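Local coordinates for protein phosphoglycerol transferase GacH (PDB 6DGM) that probably transfers glycerol phosphate onto the rhamnose polysaccharide of the streptococcal cell wall, using a metal-dependent, sulfatase-like catalytic domain, at residues 88-91 with 92-95; 114-117 with 118-122; 129-132 with 133-136; 145-148 with 149-153. All coordinates share one frame; numbering follows the deposited sequence.

Contact 1 of 4, residues 88-91 with 92-95; sequences GTAN and MEFQ. With MN (manganese (II) ion), chain C; 1GP (sn-glycerol-1-phosphate), chain D.
Gln95 folds back along its own helix to grip the carbonyl oxygen of Asn91 twice. Its backbone bond, Gln95 N to Asn91 O, is 3.3 Å and the side-chain bond, Gln95 NE2 to Asn91 O, 3.1 Å; the donors come from opposite faces of the carbonyl plane. The acceptor lies in the amide plane of Gln95, although NE2 stands 60° out of the carbonyl plane. Asp83 takes a further bond from NE2, and the side-chain amide of Asn91 is held by Leu112 and Ser110, so this end is dense and its polar groups are satisfied. On another side of the helix, Glu93 lays CB against Ala90 O; its OE2 bonds to the hydroxyls of Tyr152 and Tyr113, while OE1 forms a salt bridge with Arg148.

Met92 packs closely on Gly88, its chain doubling back at chi2 and chi3 to set CE 3.1 Å from Gly88 O. The more open side begins at Gly88, the N-cap, which is partly exposed beside the pocket and takes a weak helical bond from Met92 N. The positive phi of Gly88 (106°) suits glycine, because a CB there would be jammed against the preceding carbonyl oxygen. Gly88 N (2.9 Å) and Thr89 N (3.3 Å) donate to O3P of sn-glycerol-1-phosphate. Thr89 OG1, beside its backbone N (chi1 -44°), binds the manganese ion at 2.0 Å, and phosphate oxygen O2P binds the same metal, alongside Glu47, Asp270 and His271. A metal-bound threonine is as in related lipoteichoic acid synthases, and helix start and cation would together probably polarise the phosphate.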
# COMPACT_ATOMS: atom_id res chain seq x y z
N GLY A 88 2.75 10.88 6.13
CA GLY A 88 1.58 10.61 5.32
C GLY A 88 1.14 9.16 5.29
O GLY A 88 0.28 8.82 4.48
N THR A 89 1.71 8.32 6.15
CA THR A 89 1.44 6.89 6.20
C THR A 89 -0.02 6.53 5.97
O THR A 89 -0.35 5.74 5.07
CB THR A 89 1.89 6.43 7.60
OG1 THR A 89 3.15 7.03 7.88
CG2 THR A 89 1.96 4.93 7.69
N ALA A 90 -0.90 7.08 6.81
CA ALA A 90 -2.30 6.67 6.78
C ALA A 90 -2.99 7.02 5.47
O ALA A 90 -3.98 6.37 5.10
CB ALA A 90 -3.02 7.30 7.97
N ASN A 91 -2.48 8.03 4.73
CA ASN A 91 -3.08 8.36 3.45
C ASN A 91 -2.73 7.33 2.40
O ASN A 91 -3.58 6.96 1.58
CB ASN A 91 -2.65 9.76 3.01
CG ASN A 91 -3.25 10.83 3.88
OD1 ASN A 91 -4.35 10.65 4.42
ND2 ASN A 91 -2.54 11.93 4.05
N MET A 92 -1.49 6.83 2.40
CA MET A 92 -1.16 5.72 1.50
C MET A 92 -1.94 4.47 1.90
O MET A 92 -2.48 3.76 1.04
CB MET A 92 0.35 5.47 1.50
CG MET A 92 1.09 6.23 0.38
SD MET A 92 0.86 8.01 0.33
CE MET A 92 1.78 8.52 1.77
N GLU A 93 -2.05 4.23 3.20
CA GLU A 93 -2.79 3.09 3.71
C GLU A 93 -4.24 3.09 3.22
O GLU A 93 -4.72 2.08 2.69
CB GLU A 93 -2.75 3.17 5.23
CG GLU A 93 -3.25 1.95 5.99
CD GLU A 93 -3.31 2.25 7.47
OE1 GLU A 93 -2.46 3.04 7.94
OE2 GLU A 93 -4.23 1.75 8.15
N PHE A 94 -4.93 4.22 3.37
CA PHE A 94 -6.31 4.35 2.89
C PHE A 94 -6.41 4.00 1.41
O PHE A 94 -7.34 3.30 0.98
CB PHE A 94 -6.77 5.80 3.10
CG PHE A 94 -8.10 6.14 2.45
CD1 PHE A 94 -8.16 6.51 1.10
CD2 PHE A 94 -9.27 6.12 3.18
CE1 PHE A 94 -9.38 6.85 0.50
CE2 PHE A 94 -10.49 6.47 2.59
CZ PHE A 94 -10.55 6.81 1.24
N GLN A 95 -5.46 4.48 0.61
CA GLN A 95 -5.51 4.24 -0.82
C GLN A 95 -5.30 2.77 -1.15
O GLN A 95 -5.94 2.23 -2.07
CB GLN A 95 -4.46 5.11 -1.51
CG GLN A 95 -4.76 6.60 -1.42
CD GLN A 95 -3.70 7.42 -2.04
OE1 GLN A 95 -3.71 7.64 -3.25
NE2 GLN A 95 -2.74 7.87 -1.23
MN MN C . 5.12 6.80 7.35
C3 1GP D . 2.32 6.15 13.61
O3 1GP D . 1.76 5.38 11.36
C2 1GP D . 2.04 6.54 12.17
O2 1GP D . 1.17 5.65 14.29
C1 1GP D . 3.21 7.31 11.58
O1P 1GP D . 2.82 7.94 10.35
O2P 1GP D . 5.04 8.38 8.96
O3P 1GP D . 2.88 9.86 8.81
O4P 1GP D . 4.34 9.90 10.89
P 1GP D . 3.82 9.03 9.70

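Contact 2 of 4, residues 114-117 with 118-122; sequences SEVF and PKMAK
Met120 turns its backbone N-H back to Phe117 O, a bond of 3.0 Å with an angle of 164° at the hydrogen, and one residue earlier Lys119 N reaches Val116 O at 2.9 Å, less straight at 142°. Both donors stand above the planes of their carbonyls, and each bond joins residues three apart, as in a 3-10 turn. Phe117 O has a second donor, a water 2.9 Å away; the same water gives its other hydrogen to Met120 O at 2.6 Å and so ties the two carbonyls of the turn together. Pro118 brings no N-H. It meets its neighbours through carbon instead, with CG 3.4 Å from Ser114 O and CD against Phe117 CB. Farther back, the carboxylate oxygen Glu115 OE2 accepts from the backbone N-H groups of Ser110 and Val111.

Apolar contacts close the inner side of the turn. With CG of Met120 anti to its carbonyl carbon (chi1 -60°), the chain runs past Val116 O, and SD comes to 5.5 Å from the centroid of the Phe117 ring, an oblique Met-aromatic contact; Val116 CG1 lies 4.3 Å from the same sulfur. Lys119 drapes its methylenes over Glu115 O on the exposed side. The turn follows helix 112-115, with Val116 and Met120 packed on Phe94 of helix 89-98 and Phe117 set against Val151 and Asn154 of helix 148-154.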
# COMPACT_ATOMS: atom_id res chain seq x y z
N SER A 114 -9.50 10.76 8.55
CA SER A 114 -10.24 11.69 9.39
C SER A 114 -11.29 12.48 8.62
O SER A 114 -12.33 12.80 9.18
CB SER A 114 -9.30 12.71 10.03
OG SER A 114 -8.38 12.08 10.90
N GLU A 115 -11.03 12.80 7.34
CA GLU A 115 -11.86 13.72 6.59
C GLU A 115 -12.71 13.08 5.51
O GLU A 115 -13.68 13.71 5.06
CB GLU A 115 -10.98 14.77 5.91
CG GLU A 115 -10.18 15.60 6.90
CD GLU A 115 -9.21 16.53 6.24
OE1 GLU A 115 -9.63 17.30 5.35
OE2 GLU A 115 -8.02 16.52 6.62
N VAL A 116 -12.34 11.90 5.03
CA VAL A 116 -13.07 11.24 3.95
C VAL A 116 -13.69 9.92 4.42
O VAL A 116 -14.90 9.70 4.24
CB VAL A 116 -12.19 11.03 2.70
CG1 VAL A 116 -12.93 10.18 1.65
CG2 VAL A 116 -11.79 12.35 2.10
N PHE A 117 -12.89 9.06 5.03
CA PHE A 117 -13.44 7.77 5.48
C PHE A 117 -14.73 7.93 6.28
O PHE A 117 -15.70 7.22 5.98
CB PHE A 117 -12.41 6.94 6.26
CG PHE A 117 -12.93 5.58 6.63
CD1 PHE A 117 -13.65 5.39 7.80
CD2 PHE A 117 -12.72 4.50 5.79
CE1 PHE A 117 -14.15 4.15 8.13
CE2 PHE A 117 -13.22 3.24 6.12
CZ PHE A 117 -13.94 3.08 7.28
N PRO A 118 -14.82 8.82 7.27
CA PRO A 118 -16.05 8.88 8.09
C PRO A 118 -17.27 9.29 7.30
O PRO A 118 -18.40 9.06 7.76
CB PRO A 118 -15.72 9.90 9.18
CG PRO A 118 -14.20 9.95 9.21
CD PRO A 118 -13.75 9.69 7.81
N LYS A 119 -17.08 9.91 6.15
CA LYS A 119 -18.22 10.33 5.35
C LYS A 119 -18.70 9.28 4.37
O LYS A 119 -19.75 9.47 3.74
CB LYS A 119 -17.88 11.63 4.62
CG LYS A 119 -17.72 12.80 5.58
CD LYS A 119 -17.32 14.08 4.89
CE LYS A 119 -17.03 15.17 5.93
NZ LYS A 119 -18.08 15.22 7.00
N MET A 120 -17.98 8.16 4.24
CA MET A 120 -18.36 7.12 3.28
C MET A 120 -19.46 6.26 3.87
O MET A 120 -19.28 5.65 4.93
CB MET A 120 -17.14 6.28 2.93
CG MET A 120 -16.02 7.10 2.30
SD MET A 120 -14.52 6.19 1.92
CE MET A 120 -15.06 5.13 0.58
N ALA A 121 -20.60 6.20 3.19
CA ALA A 121 -21.74 5.47 3.74
C ALA A 121 -21.50 3.98 3.81
O ALA A 121 -22.07 3.31 4.69
CB ALA A 121 -22.99 5.74 2.89
N LYS A 122 -20.73 3.42 2.88
CA LYS A 122 -20.53 1.99 2.76
C LYS A 122 -19.18 1.75 2.08
O LYS A 122 -19.13 1.37 0.91
CB LYS A 122 -21.66 1.35 1.96
CG LYS A 122 -23.02 1.43 2.64
CD LYS A 122 -24.11 0.70 1.85
CE LYS A 122 -25.45 0.76 2.59
NZ LYS A 122 -26.54 0.06 1.86
O HOH W 1 -17.54 5.16 6.84

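Contact 3 of 4, residues 129-132 with 133-136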
# COMPACT_ATOMS: atom_id res chain seq x y z
N PHE A 129 -14.01 -9.06 1.11
CA PHE A 129 -14.16 -10.40 0.57
C PHE A 129 -13.78 -11.49 1.56
O PHE A 129 -13.99 -12.67 1.27
CB PHE A 129 -13.32 -10.51 -0.71
CG PHE A 129 -13.70 -9.50 -1.75
CD1 PHE A 129 -14.85 -9.64 -2.48
CD2 PHE A 129 -12.92 -8.38 -1.95
CE1 PHE A 129 -15.21 -8.69 -3.43
CE2 PHE A 129 -13.26 -7.44 -2.88
CZ PHE A 129 -14.41 -7.59 -3.63
N TYR A 130 -13.25 -11.11 2.72
CA TYR A 130 -12.85 -12.01 3.78
C TYR A 130 -13.86 -11.96 4.91
O TYR A 130 -14.51 -10.93 5.13
CB TYR A 130 -11.45 -11.60 4.29
CG TYR A 130 -10.44 -11.74 3.18
CD1 TYR A 130 -10.26 -10.74 2.25
CD2 TYR A 130 -9.70 -12.90 3.04
CE1 TYR A 130 -9.37 -10.88 1.20
CE2 TYR A 130 -8.80 -13.06 1.99
CZ TYR A 130 -8.64 -12.04 1.08
OH TYR A 130 -7.75 -12.17 0.02
N GLN A 131 -14.03 -13.08 5.60
CA GLN A 131 -14.86 -13.09 6.79
C GLN A 131 -14.30 -12.09 7.81
O GLN A 131 -13.09 -11.91 7.93
CB GLN A 131 -14.86 -14.49 7.40
CG GLN A 131 -15.49 -15.53 6.46
CD GLN A 131 -15.41 -16.92 7.01
OE1 GLN A 131 -16.01 -17.23 8.05
NE2 GLN A 131 -14.68 -17.79 6.32
N GLY A 132 -15.21 -11.45 8.55
CA GLY A 132 -14.78 -10.53 9.58
C GLY A 132 -13.81 -11.14 10.56
O GLY A 132 -12.82 -10.50 10.95
N LYS A 133 -14.06 -12.39 10.98
CA LYS A 133 -13.16 -13.09 11.89
C LYS A 133 -11.75 -13.26 11.34
O LYS A 133 -10.82 -13.54 12.11
CB LYS A 133 -13.73 -14.48 12.25
CG LYS A 133 -13.66 -15.50 11.15
CD LYS A 133 -14.15 -16.87 11.62
CE LYS A 133 -14.07 -17.87 10.50
NZ LYS A 133 -14.65 -19.18 10.92
N ASN A 134 -11.56 -13.10 10.02
CA ASN A 134 -10.27 -13.32 9.38
C ASN A 134 -9.63 -12.04 8.88
O ASN A 134 -8.72 -12.08 8.05
CB ASN A 134 -10.44 -14.32 8.23
CG ASN A 134 -10.74 -15.71 8.73
OD1 ASN A 134 -10.25 -16.13 9.79
ND2 ASN A 134 -11.56 -16.44 7.99
N ARG A 135 -10.11 -10.89 9.36
CA ARG A 135 -9.54 -9.59 9.01
C ARG A 135 -8.72 -9.11 10.21
O ARG A 135 -9.27 -8.93 11.29
CB ARG A 135 -10.63 -8.56 8.73
CG ARG A 135 -11.54 -8.89 7.57
CD ARG A 135 -12.71 -7.89 7.51
NE ARG A 135 -13.74 -8.42 6.62
CZ ARG A 135 -15.01 -8.05 6.63
NH1 ARG A 135 -15.41 -7.13 7.51
NH2 ARG A 135 -15.87 -8.61 5.79
N ILE A 136 -7.43 -8.89 10.00
CA ILE A 136 -6.51 -8.58 11.09
C ILE A 136 -5.68 -7.36 10.73
O ILE A 136 -5.07 -7.32 9.66
CB ILE A 136 -5.57 -9.78 11.37
CG1 ILE A 136 -6.38 -11.01 11.76
CG2 ILE A 136 -4.51 -9.38 12.43
CD1 ILE A 136 -5.56 -12.31 11.85
O HOH W 2 -12.21 -15.30 5.19
O HOH W 3 -14.06 -20.39 8.00
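Arg135 carries its CG anti to the carbonyl carbon (chi1 -62°), and the chain then stretches straight to NE, which sends the guanidinium back over the preceding turn to Tyr130 O. There NH2 makes the stronger bond, 2.8 Å from Tyr130 O, while NE adds a weak one to the same oxygen. The carbonyl points almost directly at NH2 and approaches the guanidinium at its edge, 20° out of plane. One face of the group lies over Gly132 CA, which stands 3.7 Å above the guanidinium plane, toward its rim.

Lys133 takes the rarer first torsion, with CG between its N and its carbonyl carbon (chi1 73°), and this swings its extended chain alongside Gln131. Their methylene and amide parts run side by side, Lys133 CE reaching 3.2 Å from Gln131 OE1, and a water accepts from both Gln131 NE2 and Lys133 NZ. Asn134 also runs alongside Gln131, the two amide planes steeply inclined to each other; Asn134 ND2 and Gln131 N share another water, and Glu197 accepts from ND2 as well.

Under these side chains two successive backbone bonds, Asn134 N to Gln131 O (2.9 Å) and Arg135 N to Gly132 O (3.2 Å), join residues three apart. They define overlapping type I turns, a single 3-10-like winding that delivers the chain into strand 135-139 of the central sheet of this alkaline-phosphatase-like fold.

Contact 4 of 4, residues 145-148 with 149-153. With 1GP (sn-glycerol-1-phosphate), chain D.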
# COMPACT_ATOMS: atom_id res chain seq x y z
N ASN A 145 -3.89 6.35 16.77
CA ASN A 145 -3.19 7.25 15.87
C ASN A 145 -3.87 7.22 14.51
O ASN A 145 -4.24 6.16 13.99
CB ASN A 145 -1.71 6.84 15.73
CG ASN A 145 -0.91 7.05 17.03
OD1 ASN A 145 -1.40 7.64 18.00
ND2 ASN A 145 0.33 6.60 17.03
N PHE A 146 -4.06 8.41 13.93
CA PHE A 146 -4.65 8.56 12.60
C PHE A 146 -6.01 7.89 12.48
O PHE A 146 -6.42 7.49 11.39
CB PHE A 146 -3.67 8.13 11.51
CG PHE A 146 -2.52 9.05 11.40
CD1 PHE A 146 -2.68 10.31 10.83
CD2 PHE A 146 -1.30 8.74 11.99
CE1 PHE A 146 -1.61 11.21 10.78
CE2 PHE A 146 -0.24 9.62 11.95
CZ PHE A 146 -0.39 10.86 11.34
N ASN A 147 -6.73 7.81 13.58
CA ASN A 147 -8.10 7.28 13.60
C ASN A 147 -8.16 5.82 13.18
O ASN A 147 -9.21 5.34 12.78
CB ASN A 147 -9.02 8.12 12.69
CG ASN A 147 -10.46 8.11 13.13
OD1 ASN A 147 -10.76 7.98 14.31
ND2 ASN A 147 -11.38 8.29 12.16
N ARG A 148 -7.07 5.06 13.29
CA ARG A 148 -7.08 3.71 12.74
C ARG A 148 -8.08 2.79 13.45
O ARG A 148 -8.71 1.94 12.80
CB ARG A 148 -5.69 3.09 12.76
CG ARG A 148 -4.74 3.70 11.75
CD ARG A 148 -3.55 2.82 11.57
NE ARG A 148 -2.56 3.37 10.64
CZ ARG A 148 -1.52 4.12 10.98
NH1 ARG A 148 -1.27 4.45 12.26
NH2 ARG A 148 -0.72 4.55 10.03
N LYS A 149 -8.23 2.92 14.77
CA LYS A 149 -9.10 2.00 15.48
C LYS A 149 -10.54 2.13 14.98
O LYS A 149 -11.24 1.13 14.79
CB LYS A 149 -9.04 2.28 16.98
CG LYS A 149 -9.78 1.28 17.85
CD LYS A 149 -9.81 1.75 19.29
CE LYS A 149 -10.61 0.83 20.19
NZ LYS A 149 -9.89 -0.43 20.44
N THR A 150 -10.98 3.37 14.78
CA THR A 150 -12.32 3.61 14.24
C THR A 150 -12.45 3.05 12.84
O THR A 150 -13.47 2.43 12.51
CB THR A 150 -12.56 5.12 14.23
OG1 THR A 150 -12.53 5.59 15.57
CG2 THR A 150 -13.88 5.43 13.59
N VAL A 151 -11.43 3.24 12.01
CA VAL A 151 -11.48 2.75 10.64
C VAL A 151 -11.59 1.23 10.62
O VAL A 151 -12.48 0.66 9.98
CB VAL A 151 -10.24 3.22 9.86
CG1 VAL A 151 -10.16 2.55 8.50
CG2 VAL A 151 -10.26 4.72 9.71
N TYR A 152 -10.67 0.54 11.30
CA TYR A 152 -10.68 -0.91 11.25
C TYR A 152 -11.90 -1.50 11.94
O TYR A 152 -12.38 -2.55 11.51
CB TYR A 152 -9.35 -1.50 11.76
CG TYR A 152 -8.24 -1.26 10.76
CD1 TYR A 152 -8.24 -1.93 9.54
CD2 TYR A 152 -7.23 -0.34 11.01
CE1 TYR A 152 -7.24 -1.70 8.61
CE2 TYR A 152 -6.24 -0.10 10.08
CZ TYR A 152 -6.26 -0.79 8.87
OH TYR A 152 -5.31 -0.58 7.91
N SER A 153 -12.41 -0.85 12.98
CA SER A 153 -13.67 -1.28 13.59
C SER A 153 -14.82 -1.17 12.60
O SER A 153 -15.64 -2.09 12.47
CB SER A 153 -13.94 -0.45 14.85
OG SER A 153 -15.20 -0.79 15.39
C3 1GP D . 2.32 6.15 13.61
O3 1GP D . 1.76 5.38 11.36
C2 1GP D . 2.04 6.54 12.17
O2 1GP D . 1.17 5.65 14.29
C1 1GP D . 3.21 7.31 11.58
O1P 1GP D . 2.82 7.94 10.35
O2P 1GP D . 5.04 8.38 8.96
O3P 1GP D . 2.88 9.86 8.81
O4P 1GP D . 4.34 9.90 10.89
P 1GP D . 3.82 9.03 9.70
O HOH W 4 -9.58 5.74 16.38
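Backbone hydrogen bonds start the helix: Tyr152 N meets Arg148 O at 2.8 Å in an almost perfectly straight line (178°), and Val151 N meets Asn147 O at 3.2 Å. The ring atom CD2 of Tyr152 also rests 3.3 Å from Arg148 O, beside the same carbonyl.

Polar side-chain contacts gather at the N-cap, Asn147, although its side chain makes no capping bond. Asn147 OD1 lies 3.2 Å from Thr150 OG1, and a water links the two residues by donating to OD1 and accepting from Thr150 N. Asn147 ND2 is turned to Tyr113 O.

Ligand contacts come from Asn145, Phe146 and Arg148. Arg148 keeps CG anti to its carbonyl carbon (chi1 -71°) and runs extended to NE, which lays the edge of its guanidinium along the glycerol: NH2 donates to O3 of sn-glycerol-1-phosphate at 2.9 Å, and NH1 gives weak bonds to O3 and O2. Asn145 ND2 holds O2 at 3.0 Å, and ring atom CE2 of Phe146 comes to 3.8 Å from O1P. A salt bridge from NE to Glu93 steadies the arginine from behind.

Van der Waals contacts are few: the methyl Val151 CG2 rests against Asn147 O, and Arg148 CB is 4.1 Å from Tyr152 CD2. The loop after strand 135-139 here enters helix 148-154, with Phe146 and Arg148 packed on helix 89-98, Val151 and Tyr152 on helix 112-115, and Tyr152 reaching Ala137 of the strand.

Contacts 1 and 4 share one sn-glycerol-1-phosphate from different ends: contact 1 holds the phosphate and the manganese ion, contact 4 the glycerol hydroxyls. Their centres lie 12 Å apart, and the two contacts are joined directly, Glu93 OE1 sitting 2.7 Å from Arg148 NE and Glu93 OE2 2.6 Å from Tyr152 OH. Contact 2 packs against both: Phe94 CZ of contact 1 touches Met120 SD at 4.1 Å, and Phe117 CZ meets Val151 O of contact 4 at 3.9 Å. Contact 3 touches none of the others, its nearest atoms to contact 4 being about 6 Å away, but strand 135-139, which it opens, leads on toward His139 of the pocket and to helix 148-154.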